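Local coordinates for YjbQ family protein (Aeropyrum pernix, PDB 2P6H) that is of unknown function but belongs to the YjbQ (UPF0047) family and forms an assembly of three chains, at residues Val8-Arg13 and Phe116-Gly121; Leu14-Val19 and Asp60-Ile65. One frame throughout, in Å; residues are numbered along the deposited sequence.

In the fold
Contact 1 ties the end of strand 2-9 and the turn after it to the end of strand 113-118; contact 2 then sets the following strand, 15-18, against helix 55-69. Their centres lie about 9 Å apart. Strand 15-18 pairs antiparallel with 113-118, through probable hydrogen bonds from Phe116 N to Leu17 O (2.6 Å) and from Glu118 N to Gln15 O (2.7 Å), and Val8 CG1 packs 3.4 Å from Leu17 CD1. No active site is known. One sulfate, probably from the crystallisation liquor, bridges the two contacts: Leu14 N donates to it, and Arg12 NH2 makes a salt bridge to O3 of the same ion.

Contact 1 (Val8-Arg13 and Phe116-Gly121); sequences VKTERR and FVEMDG. With SO4 (sulfate ion), chain E.
Val8 and Thr10 supply the apolar part of this contact, both against Phe116. Val8 CG1 lies over one face of the ring, offset toward its rim and 4.2 Å from Phe116 CG, while Thr10 CG2 meets Phe116 CE1 obliquely at 3.9 Å. Phenylalanine fits because its flat apolar face gives Val8 CG1 a surface to lie on and its ring reaches Val127 of the other sheet. Among the polar groups, Glu118 bends at chi2 (61°), turning its carboxylate back toward its own turn. Its OE1 accepts the amide of Asp120 N at 2.8 Å (163°), met from above the carboxylate plane, and a weak bond from Met119 N; OE2 forms a salt bridge with Arg125 and lies 2.8 Å from Thr10 OG1, itself hydrogen-bonded to Arg123 N. Replacing Glu118 with an alanine would probably leave the Asp120 amide without its acceptor and Arg125 without its buried counter-charge. The backbones join where Gly121 N donates to Arg13 O (3.0 Å, 171°); a CB on Gly121 would run into Arg12 O. Water 1 accepts from Arg13 NE (2.8 Å), in the guanidinium plane, and donates to Asp120 OD1 (2.6 Å), linking opposite charges that do not touch; Asp120 OD2 binds Asn83 and Arg123. Lys9 N and Lys22 bind a second sulfate, again probably from the crystallisation liquor. The whole joins strands of two antiparallel sheets, with Phe116 between them, as in a beta-sandwich core.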
ATOM      1  N   VAL A   8      -8.106 -10.622 -16.602  1.00 34.38           N
ATOM      2  CA  VAL A   8      -7.810  -9.363 -17.261  1.00 34.61           C
ATOM      3  C   VAL A   8      -6.726  -9.649 -18.278  1.00 35.93           C
ATOM      4  O   VAL A   8      -5.595  -9.999 -17.938  1.00 34.83           O
ATOM      5  CB  VAL A   8      -7.292  -8.340 -16.225  0.65 33.20           C
ATOM      6  CG1 VAL A   8      -6.866  -7.054 -16.950  1.00 33.00           C
ATOM      7  CG2 VAL A   8      -8.366  -8.002 -15.208  1.00 32.75           C
ATOM      8  N   LYS A   9      -7.102  -9.519 -19.540  1.00 36.82           N
ATOM      9  CA  LYS A   9      -6.198  -9.751 -20.642  1.00 38.61           C
ATOM     10  C   LYS A   9      -5.475  -8.462 -20.976  1.00 37.71           C
ATOM     11  O   LYS A   9      -6.065  -7.485 -21.417  1.00 38.12           O
ATOM     12  CB  LYS A   9      -7.019 -10.216 -21.848  1.00 40.99           C
ATOM     13  CG  LYS A   9      -6.146 -10.838 -22.941  1.00 44.84           C
ATOM     14  CD  LYS A   9      -6.212 -10.054 -24.255  1.00 48.61           C
ATOM     15  CE  LYS A   9      -5.920 -10.926 -25.481  1.00 50.44           C
ATOM     16  NZ  LYS A   9      -4.684 -10.481 -26.122  1.00 52.58           N
ATOM     17  N   THR A  10      -4.165  -8.425 -20.741  1.00 36.47           N
ATOM     18  CA  THR A  10      -3.424  -7.220 -21.045  1.00 35.42           C
ATOM     19  C   THR A  10      -2.817  -7.339 -22.446  1.00 36.38           C
ATOM     20  O   THR A  10      -2.573  -8.426 -22.955  1.00 35.56           O
ATOM     21  CB  THR A  10      -2.343  -7.013 -19.955  1.00 33.62           C
ATOM     22  OG1 THR A  10      -1.318  -7.993 -20.122  1.00 30.28           O
ATOM     23  CG2 THR A  10      -2.963  -7.177 -18.564  1.00 31.55           C
ATOM     24  N   GLU A  11      -2.603  -6.195 -23.088  1.00 37.90           N
ATOM     25  CA  GLU A  11      -2.155  -6.171 -24.475  1.00 40.04           C
ATOM     26  C   GLU A  11      -0.725  -5.707 -24.725  1.00 40.24           C
ATOM     27  O   GLU A  11      -0.145  -6.029 -25.764  1.00 39.22           O
ATOM     28  CB  GLU A  11      -3.132  -5.310 -25.273  1.00 43.48           C
ATOM     29  CG  GLU A  11      -4.579  -5.597 -24.897  1.00 49.69           C
ATOM     30  CD  GLU A  11      -5.429  -4.343 -24.767  1.00 53.57           C
ATOM     31  OE1 GLU A  11      -5.191  -3.362 -25.507  1.00 55.04           O
ATOM     32  OE2 GLU A  11      -6.346  -4.346 -23.917  1.00 54.83           O
ATOM     33  N   ARG A  12      -0.159  -4.956 -23.783  1.00 39.09           N
ATOM     34  CA  ARG A  12       1.177  -4.363 -23.878  1.00 38.26           C
ATOM     35  C   ARG A  12       2.077  -4.753 -22.694  1.00 36.32           C
ATOM     36  O   ARG A  12       1.617  -5.176 -21.641  1.00 35.07           O
ATOM     37  CB  ARG A  12       1.026  -2.843 -23.933  1.00 41.91           C
ATOM     38  CG  ARG A  12       0.894  -2.325 -25.365  1.00 47.53           C
ATOM     39  CD  ARG A  12       2.228  -1.819 -25.926  1.00 51.73           C
ATOM     40  NE  ARG A  12       3.351  -2.570 -25.361  1.00 55.07           N
ATOM     41  CZ  ARG A  12       4.344  -2.921 -26.199  1.00 56.27           C
ATOM     42  NH1 ARG A  12       4.312  -2.542 -27.465  1.00 57.34           N
ATOM     43  NH2 ARG A  12       5.320  -3.722 -25.764  1.00 56.96           N
ATOM     44  N   ARG A  13       3.384  -4.540 -22.824  1.00 33.06           N
ATOM     45  CA  ARG A  13       4.289  -4.793 -21.717  1.00 32.79           C
ATOM     46  C   ARG A  13       3.850  -4.002 -20.496  1.00 30.77           C
ATOM     47  O   ARG A  13       3.695  -4.526 -19.401  1.00 29.68           O
ATOM     48  CB  ARG A  13       5.710  -4.393 -22.128  1.00 34.83           C
ATOM     49  CG  ARG A  13       6.752  -4.838 -21.099  1.00 38.37           C
ATOM     50  CD  ARG A  13       8.166  -4.345 -21.433  1.00 41.11           C
ATOM     51  NE  ARG A  13       9.159  -5.158 -20.720  1.00 45.10           N
ATOM     52  CZ  ARG A  13      10.464  -4.891 -20.930  1.00 45.99           C
ATOM     53  NH1 ARG A  13      10.826  -3.876 -21.694  1.00 44.74           N
ATOM     54  NH2 ARG A  13      11.394  -5.708 -20.420  1.00 46.75           N
ATOM     55  N   PHE A 116      -5.868  -1.844 -12.874  1.00 22.17           N
ATOM     56  CA  PHE A 116      -4.960  -2.976 -12.950  1.00 23.21           C
ATOM     57  C   PHE A 116      -3.720  -2.398 -13.627  1.00 22.80           C
ATOM     58  O   PHE A 116      -3.817  -1.762 -14.681  1.00 23.71           O
ATOM     59  CB  PHE A 116      -5.522  -4.094 -13.830  1.00 22.92           C
ATOM     60  CG  PHE A 116      -4.665  -5.331 -13.838  1.00 23.31           C
ATOM     61  CD1 PHE A 116      -3.577  -5.429 -14.695  1.00 20.67           C
ATOM     62  CD2 PHE A 116      -4.933  -6.387 -12.968  1.00 22.22           C
ATOM     63  CE1 PHE A 116      -2.763  -6.559 -14.690  1.00 21.94           C
ATOM     64  CE2 PHE A 116      -4.124  -7.528 -12.954  1.00 23.11           C
ATOM     65  CZ  PHE A 116      -3.038  -7.613 -13.818  1.00 22.12           C
ATOM     66  N   VAL A 117      -2.563  -2.607 -13.015  1.00 21.75           N
ATOM     67  CA  VAL A 117      -1.326  -2.105 -13.582  1.00 21.17           C
ATOM     68  C   VAL A 117      -0.452  -3.244 -14.061  1.00 20.76           C
ATOM     69  O   VAL A 117       0.182  -3.946 -13.284  1.00 20.37           O
ATOM     70  CB  VAL A 117      -0.581  -1.369 -12.489  1.00 20.36           C
ATOM     71  CG1 VAL A 117       0.695  -0.749 -13.054  1.00 20.49           C
ATOM     72  CG2 VAL A 117      -1.458  -0.274 -11.909  1.00 22.06           C
ATOM     73  N   GLU A 118      -0.440  -3.463 -15.374  1.00 22.28           N
ATOM     74  CA  GLU A 118       0.362  -4.529 -15.993  1.00 22.77           C
ATOM     75  C   GLU A 118       1.770  -4.004 -16.284  1.00 23.90           C
ATOM     76  O   GLU A 118       1.931  -2.927 -16.868  1.00 22.64           O
ATOM     77  CB  GLU A 118      -0.297  -4.983 -17.306  1.00 24.56           C
ATOM     78  CG  GLU A 118       0.505  -5.985 -18.133  1.00 27.12           C
ATOM     79  CD  GLU A 118       0.756  -7.289 -17.396  1.00 27.27           C
ATOM     80  OE1 GLU A 118       1.686  -7.336 -16.560  1.00 28.60           O
ATOM     81  OE2 GLU A 118       0.019  -8.267 -17.642  1.00 28.46           O
ATOM     82  N   MET A 119       2.790  -4.755 -15.876  1.00 21.31           N
ATOM     83  CA  MET A 119       4.160  -4.330 -16.119  1.00 23.73           C
ATOM     84  C   MET A 119       4.971  -5.394 -16.859  1.00 23.93           C
ATOM     85  O   MET A 119       6.145  -5.183 -17.180  1.00 23.76           O
ATOM     86  CB  MET A 119       4.829  -3.937 -14.795  1.00 22.70           C
ATOM     87  CG  MET A 119       4.190  -2.679 -14.203  1.00 23.68           C
ATOM     88  SD  MET A 119       4.710  -2.234 -12.549  1.00 23.55           S
ATOM     89  CE  MET A 119       3.573  -3.207 -11.564  1.00 23.79           C
ATOM     90  N   ASP A 120       4.330  -6.527 -17.142  1.00 24.02           N
ATOM     91  CA  ASP A 120       4.995  -7.620 -17.871  1.00 25.55           C
ATOM     92  C   ASP A 120       4.019  -8.287 -18.841  1.00 25.52           C
ATOM     93  O   ASP A 120       3.943  -9.503 -18.951  1.00 25.92           O
ATOM     94  CB  ASP A 120       5.543  -8.659 -16.862  1.00 24.70           C
ATOM     95  CG  ASP A 120       6.513  -9.652 -17.536  1.00 28.67           C
ATOM     96  OD1 ASP A 120       7.152  -9.255 -18.512  1.00 28.49           O
ATOM     97  OD2 ASP A 120       6.606 -10.789 -17.082  1.00 28.43           O
ATOM     98  N   GLY A 121       3.258  -7.474 -19.566  1.00 25.89           N
ATOM     99  CA  GLY A 121       2.323  -8.015 -20.533  1.00 27.61           C
ATOM    100  C   GLY A 121       2.998  -8.275 -21.871  1.00 29.78           C
ATOM    101  O   GLY A 121       4.190  -8.023 -22.011  1.00 30.10           O
TER
HETATM  102  S   SO4 E 506     -10.918  -8.807 -21.052  1.00 86.01           S
HETATM  103  O1  SO4 E 506     -12.284  -8.620 -20.690  1.00 86.13           O
HETATM  104  O2  SO4 E 506     -10.438  -8.262 -22.272  1.00 86.09           O
HETATM  105  O3  SO4 E 506     -10.635 -10.333 -21.091  1.00 86.34           O
HETATM  106  O4  SO4 E 506     -10.023  -8.323 -20.018  1.00 86.25           O
HETATM  107  O   HOH W   1       9.008  -7.622 -19.323  1.00 34.12           O

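Contact 2 (Leu14-Val19 and Asp60-Ile65); sequences LQVLDV and DIVEFI. With SO4 (sulfate ion), chain D.
No ring or other planar side chain takes part where Leu14 and Val16 meet Ile61, Val62 and Ile65, and the interface is instead built of aliphatic branches with no hydrogen bond across it. Val62 is the centre. With CG1 anti to its backbone N (chi1 160°), its two methyls divide the work: CG1 touches Leu14 CB at 3.7 Å, and CG2 slides past Val16 CG2 at 4.0 Å. The beta-branched residue thus presents a broad, rigid surface to Leu14 and to Val16 of the strand. Ile61 crosses Val16 at about a right angle, the two CG2 methyls 3.7 Å apart. One helical turn further on, Ile65 CG2 lies 4.0 Å from Leu14 CD2, and Ile65 also packs on Val117 and Met119. Leucine suits the position just before strand 15-18 because its CB rests on Val62 while CD2 extends to Ile65. Its amide is given to an ion rather than to the helix: Leu14 N donates to sulfate O2 at 2.9 Å (154°), and Arg66 binds the same sulfate. Ile61 and Phe64 pack on Leu88 of the second subunit, whose Lys76 and His77 amides bond to Asp60. The strand and helix axes approach to 8.1 Å at 142° between their N-to-C directions, antiparallel in sense but well askew. Helix 55-69 covers the face of the three-stranded sheet turned from the five-stranded one, an outer helical layer on a beta-sandwich that also meets a neighbouring subunit.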
ATOM      1  N   LEU A  14       3.652  -2.702 -20.680  1.00 29.56           N
ATOM      2  CA  LEU A  14       3.185  -1.832 -19.566  1.00 29.23           C
ATOM      3  C   LEU A  14       1.846  -1.300 -19.984  1.00 29.55           C
ATOM      4  O   LEU A  14       1.671  -0.762 -21.070  1.00 27.27           O
ATOM      5  CB  LEU A  14       4.145  -0.623 -19.157  1.00 31.79           C
ATOM      6  CG  LEU A  14       5.457  -1.102 -18.534  1.00 34.17           C
ATOM      7  CD1 LEU A  14       6.469  -1.569 -19.584  1.00 36.42           C
ATOM      8  CD2 LEU A  14       6.160  -0.017 -17.719  1.00 37.68           C
ATOM      9  N   GLN A  15       0.864  -1.445 -19.105  1.00 27.77           N
ATOM     10  CA  GLN A  15      -0.461  -0.961 -19.428  1.00 28.66           C
ATOM     11  C   GLN A  15      -1.311  -0.841 -18.177  1.00 27.44           C
ATOM     12  O   GLN A  15      -1.233  -1.670 -17.275  1.00 27.04           O
ATOM     13  CB  GLN A  15      -1.101  -1.913 -20.452  1.00 30.11           C
ATOM     14  CG  GLN A  15      -2.610  -1.787 -20.639  1.00 33.06           C
ATOM     15  CD  GLN A  15      -3.164  -2.758 -21.679  1.00 33.86           C
ATOM     16  OE1 GLN A  15      -2.717  -3.899 -21.782  1.00 34.34           O
ATOM     17  NE2 GLN A  15      -4.160  -2.309 -22.438  1.00 36.62           N
ATOM     18  N   VAL A  16      -2.099   0.223 -18.116  1.00 27.28           N
ATOM     19  CA  VAL A  16      -2.990   0.446 -16.986  1.00 26.67           C
ATOM     20  C   VAL A  16      -4.407   0.238 -17.494  1.00 28.40           C
ATOM     21  O   VAL A  16      -4.780   0.808 -18.525  1.00 29.94           O
ATOM     22  CB  VAL A  16      -2.850   1.876 -16.439  1.00 25.82           C
ATOM     23  CG1 VAL A  16      -3.887   2.117 -15.353  1.00 27.01           C
ATOM     24  CG2 VAL A  16      -1.445   2.103 -15.905  1.00 26.64           C
ATOM     25  N   LEU A  17      -5.177  -0.581 -16.780  1.00 28.19           N
ATOM     26  CA  LEU A  17      -6.552  -0.883 -17.172  1.00 29.00           C
ATOM     27  C   LEU A  17      -7.525  -0.585 -16.037  1.00 28.13           C
ATOM     28  O   LEU A  17      -7.247  -0.903 -14.890  1.00 25.75           O
ATOM     29  CB  LEU A  17      -6.708  -2.366 -17.534  1.00 31.46           C
ATOM     30  CG  LEU A  17      -5.777  -2.932 -18.605  1.00 34.45           C
ATOM     31  CD1 LEU A  17      -6.124  -4.377 -18.904  1.00 36.26           C
ATOM     32  CD2 LEU A  17      -5.922  -2.100 -19.857  1.00 36.49           C
ATOM     33  N   ASP A  18      -8.662   0.025 -16.375  1.00 27.60           N
ATOM     34  CA  ASP A  18      -9.729   0.327 -15.413  1.00 27.84           C
ATOM     35  C   ASP A  18     -10.634  -0.908 -15.307  1.00 28.57           C
ATOM     36  O   ASP A  18     -11.386  -1.229 -16.240  1.00 28.58           O
ATOM     37  CB  ASP A  18     -10.568   1.510 -15.899  1.00 29.26           C
ATOM     38  CG  ASP A  18     -11.681   1.886 -14.926  1.00 29.56           C
ATOM     39  OD1 ASP A  18     -11.944   1.141 -13.952  1.00 28.93           O
ATOM     40  OD2 ASP A  18     -12.306   2.947 -15.141  1.00 31.62           O
ATOM     41  N   VAL A  19     -10.571  -1.598 -14.173  1.00 27.77           N
ATOM     42  CA  VAL A  19     -11.387  -2.811 -13.977  1.00 26.61           C
ATOM     43  C   VAL A  19     -12.505  -2.589 -12.948  1.00 26.00           C
ATOM     44  O   VAL A  19     -13.095  -3.523 -12.420  1.00 25.68           O
ATOM     45  CB  VAL A  19     -10.492  -4.001 -13.548  1.00 28.12           C
ATOM     46  CG1 VAL A  19      -9.458  -4.292 -14.634  1.00 26.84           C
ATOM     47  CG2 VAL A  19      -9.779  -3.676 -12.249  1.00 24.61           C
ATOM     48  N   ASP A  60       0.605   8.487 -18.491  1.00 23.67           N
ATOM     49  CA  ASP A  60       1.630   9.056 -17.618  1.00 23.82           C
ATOM     50  C   ASP A  60       2.082   8.056 -16.547  1.00 22.63           C
ATOM     51  O   ASP A  60       3.223   7.998 -16.151  1.00 21.75           O
ATOM     52  CB  ASP A  60       1.084  10.300 -16.908  1.00 22.81           C
ATOM     53  CG  ASP A  60       0.931  11.488 -17.867  1.00 24.00           C
ATOM     54  OD1 ASP A  60       1.617  11.515 -18.888  1.00 23.45           O
ATOM     55  OD2 ASP A  60       0.156  12.377 -17.539  1.00 22.80           O
ATOM     56  N   ILE A  61       1.083   7.285 -16.043  1.00 21.33           N
ATOM     57  CA  ILE A  61       1.430   6.313 -15.029  1.00 22.10           C
ATOM     58  C   ILE A  61       2.424   5.284 -15.555  1.00 21.94           C
ATOM     59  O   ILE A  61       3.382   4.900 -14.897  1.00 22.64           O
ATOM     60  CB  ILE A  61       0.133   5.657 -14.602  1.00 22.39           C
ATOM     61  CG1 ILE A  61      -0.666   6.681 -13.771  1.00 21.16           C
ATOM     62  CG2 ILE A  61       0.474   4.419 -13.736  1.00 20.40           C
ATOM     63  CD1 ILE A  61      -2.003   6.215 -13.183  1.00 22.36           C
ATOM     64  N   VAL A  62       2.187   4.828 -16.795  1.00 22.11           N
ATOM     65  CA  VAL A  62       3.134   3.898 -17.360  1.00 23.33           C
ATOM     66  C   VAL A  62       4.509   4.520 -17.540  1.00 24.28           C
ATOM     67  O   VAL A  62       5.534   3.921 -17.242  1.00 25.19           O
ATOM     68  CB  VAL A  62       2.598   3.556 -18.716  1.00 24.13           C
ATOM     69  CG1 VAL A  62       3.715   2.984 -19.587  1.00 25.29           C
ATOM     70  CG2 VAL A  62       1.489   2.528 -18.591  1.00 23.22           C
ATOM     71  N   GLU A  63       4.550   5.761 -18.046  1.00 24.47           N
ATOM     72  CA  GLU A  63       5.840   6.413 -18.215  1.00 25.67           C
ATOM     73  C   GLU A  63       6.541   6.655 -16.872  1.00 25.76           C
ATOM     74  O   GLU A  63       7.756   6.537 -16.760  1.00 24.98           O
ATOM     75  CB  GLU A  63       5.642   7.732 -18.957  1.00 28.68           C
ATOM     76  CG  GLU A  63       6.945   8.524 -19.113  1.00 34.05           C
ATOM     77  CD  GLU A  63       7.943   7.788 -19.996  1.00 37.15           C
ATOM     78  OE1 GLU A  63       7.536   6.891 -20.753  1.00 35.18           O
ATOM     79  OE2 GLU A  63       9.120   8.133 -19.937  1.00 40.94           O
ATOM     80  N   PHE A  64       5.763   6.998 -15.853  1.00 24.01           N
ATOM     81  CA  PHE A  64       6.299   7.231 -14.512  1.00 23.77           C
ATOM     82  C   PHE A  64       6.972   5.955 -14.017  1.00 24.48           C
ATOM     83  O   PHE A  64       8.073   5.951 -13.501  1.00 23.89           O
ATOM     84  CB  PHE A  64       5.129   7.640 -13.594  1.00 22.61           C
ATOM     85  CG  PHE A  64       5.514   7.762 -12.127  1.00 25.52           C
ATOM     86  CD1 PHE A  64       6.451   8.703 -11.718  1.00 24.86           C
ATOM     87  CD2 PHE A  64       4.856   6.983 -11.186  1.00 25.78           C
ATOM     88  CE1 PHE A  64       6.731   8.855 -10.359  1.00 26.20           C
ATOM     89  CE2 PHE A  64       5.140   7.140  -9.827  1.00 26.41           C
ATOM     90  CZ  PHE A  64       6.076   8.077  -9.411  1.00 26.65           C
ATOM     91  N   ILE A  65       6.234   4.838 -14.203  1.00 24.61           N
ATOM     92  CA  ILE A  65       6.740   3.534 -13.802  1.00 24.93           C
ATOM     93  C   ILE A  65       8.006   3.164 -14.599  1.00 26.64           C
ATOM     94  O   ILE A  65       8.992   2.690 -14.072  1.00 26.13           O
ATOM     95  CB  ILE A  65       5.604   2.497 -13.985  1.00 23.99           C
ATOM     96  CG1 ILE A  65       4.562   2.636 -12.865  1.00 24.84           C
ATOM     97  CG2 ILE A  65       6.173   1.068 -13.914  1.00 25.82           C
ATOM     98  CD1 ILE A  65       3.230   1.980 -13.227  1.00 25.86           C
TER
HETATM   99  S   SO4 D 502       6.195  -0.875 -23.547  1.00 68.24           S
HETATM  100  O1  SO4 D 502       5.834   0.488 -24.026  1.00 67.17           O
HETATM  101  O2  SO4 D 502       4.952  -1.543 -23.015  1.00 66.34           O
HETATM  102  O3  SO4 D 502       6.751  -1.678 -24.698  1.00 67.27           O
HETATM  103  O4  SO4 D 502       7.229  -0.782 -22.489  1.00 66.33           O